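Local coordinates for protein quinoline 2-oxidoreductase small subunit (Pseudomonas putida, PDB 1T3Q) that carries two [2Fe-2S] clusters in a molybdenum hydroxylase that oxidises quinoline, probably relaying electrons from the molybdenum pterin cofactor to FAD, at residues Leu95-Ser98 with Phe99-His103. Residues are numbered along the deposited sequence; the frame is centred on the assembly and turned at random.
Sequences LQDS and FRRHH
The last two turns of helix 94-101, in the C-terminal [2Fe-2S] binding domain, are tied by an i to i+4 salt bridge in which Asp97 OD1 receives NE of Arg101 at 2.7 Å. The bond lies in the guanidinium plane but meets the syn side of OD1 34° out of the carboxylate plane. In Arg101 a bend at chi3 (-72°) brings NE back to the preceding turn, and one guanidinium face lies over Ser98 CA, whose distance to Arg101 NH1 is 3.6 Å. A water closes the ring, accepting from Arg101 NH1 and donating to Asp97 OD1.

Main-chain i to i+4 bonds hold the same turns, among them Phe99 N to Leu95 O and Arg101 N to Asp97 O. Ser98 O takes two donors from opposite faces of its plane: His102 N at 2.9 Å and His102 ND1 at 3.2 Å. The second bond, in the imidazole plane, fixes the ring's rotation. Beyond the helix, Arg101 NH1 also pairs with Asp156, and Ser98 OG bonds to Ala153 O.

On the buried side, Leu95 and Phe99 point the same way, with Leu95 CD1 3.8 Å from Phe99 CE1. Both pack on Leu115 of helix 111-124, and the Phe99 side chain lies about 8 Å from the nearby iron-sulfur cluster. Gln96 faces the large subunit, its NE2 bonded to Leu27 O of that chain. His103 is the first residue to leave helical backbone angles (phi 54°), and its N bonds to Arg100 O at 3.1 Å in a Schellman motif typical of helix C-termini, here within the helical domain around the second cluster.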
# COMPACT_ATOMS: atom_id res chain seq x y z
N LEU A 95 12.17 16.00 24.84
CA LEU A 95 12.40 16.94 23.74
C LEU A 95 11.29 16.85 22.69
O LEU A 95 10.74 17.87 22.28
CB LEU A 95 13.76 16.68 23.08
CG LEU A 95 14.14 17.64 21.94
CD1 LEU A 95 14.09 19.08 22.43
CD2 LEU A 95 15.54 17.28 21.43
N GLN A 96 10.99 15.63 22.25
CA GLN A 96 9.95 15.41 21.24
C GLN A 96 8.60 15.90 21.75
O GLN A 96 7.88 16.61 21.05
CB GLN A 96 9.85 13.92 20.90
CG GLN A 96 11.10 13.36 20.24
CD GLN A 96 11.05 11.85 20.12
OE1 GLN A 96 10.89 11.14 21.12
NE2 GLN A 96 11.19 11.34 18.89
N ASP A 97 8.26 15.51 22.97
CA ASP A 97 6.99 15.92 23.55
C ASP A 97 6.90 17.44 23.63
O ASP A 97 5.82 18.01 23.43
CB ASP A 97 6.82 15.31 24.95
CG ASP A 97 5.56 15.79 25.63
OD1 ASP A 97 5.65 16.69 26.49
OD2 ASP A 97 4.48 15.28 25.29
N SER A 98 8.02 18.09 23.91
CA SER A 98 8.05 19.54 23.99
C SER A 98 7.77 20.15 22.62
O SER A 98 7.03 21.13 22.50
CB SER A 98 9.40 20.02 24.50
OG SER A 98 9.38 21.41 24.72
N PHE A 99 8.38 19.59 21.58
CA PHE A 99 8.15 20.08 20.22
C PHE A 99 6.65 20.05 19.92
O PHE A 99 6.09 20.99 19.34
CB PHE A 99 8.88 19.20 19.19
CG PHE A 99 10.22 19.73 18.77
CD1 PHE A 99 11.22 19.98 19.71
CD2 PHE A 99 10.49 19.98 17.43
CE1 PHE A 99 12.46 20.47 19.33
CE2 PHE A 99 11.74 20.47 17.03
CZ PHE A 99 12.73 20.71 17.98
N ARG A 100 5.99 18.97 20.34
CA ARG A 100 4.57 18.80 20.12
C ARG A 100 3.74 19.80 20.92
O ARG A 100 2.84 20.45 20.38
CB ARG A 100 4.14 17.38 20.49
CG ARG A 100 2.70 17.08 20.14
CD ARG A 100 2.25 15.75 20.71
NE ARG A 100 0.88 15.45 20.31
CZ ARG A 100 0.09 14.60 20.95
NH1 ARG A 100 0.54 13.97 22.03
NH2 ARG A 100 -1.15 14.39 20.52
N ARG A 101 4.04 19.92 22.21
CA ARG A 101 3.30 20.85 23.08
C ARG A 101 3.41 22.30 22.62
O ARG A 101 2.46 23.07 22.76
CB ARG A 101 3.79 20.73 24.53
CG ARG A 101 3.39 19.44 25.22
CD ARG A 101 3.75 19.44 26.71
NE ARG A 101 5.18 19.32 26.96
CZ ARG A 101 5.99 20.34 27.25
NH1 ARG A 101 7.28 20.12 27.47
NH2 ARG A 101 5.50 21.57 27.34
N HIS A 102 4.56 22.67 22.07
CA HIS A 102 4.77 24.04 21.61
C HIS A 102 4.49 24.25 20.13
O HIS A 102 4.70 25.35 19.61
CB HIS A 102 6.20 24.51 21.92
CG HIS A 102 6.45 24.76 23.37
ND1 HIS A 102 6.90 23.79 24.23
CD2 HIS A 102 6.30 25.88 24.12
CE1 HIS A 102 7.02 24.30 25.45
NE2 HIS A 102 6.66 25.57 25.41
N HIS A 103 4.02 23.21 19.45
CA HIS A 103 3.74 23.30 18.02
C HIS A 103 5.01 23.79 17.31
O HIS A 103 5.03 24.84 16.67
CB HIS A 103 2.57 24.25 17.75
CG HIS A 103 2.12 24.29 16.32
ND1 HIS A 103 2.04 23.16 15.53
CD2 HIS A 103 1.70 25.32 15.54
CE1 HIS A 103 1.59 23.49 14.34
NE2 HIS A 103 1.37 24.79 14.31
O HOH W 1 8.47 17.60 27.69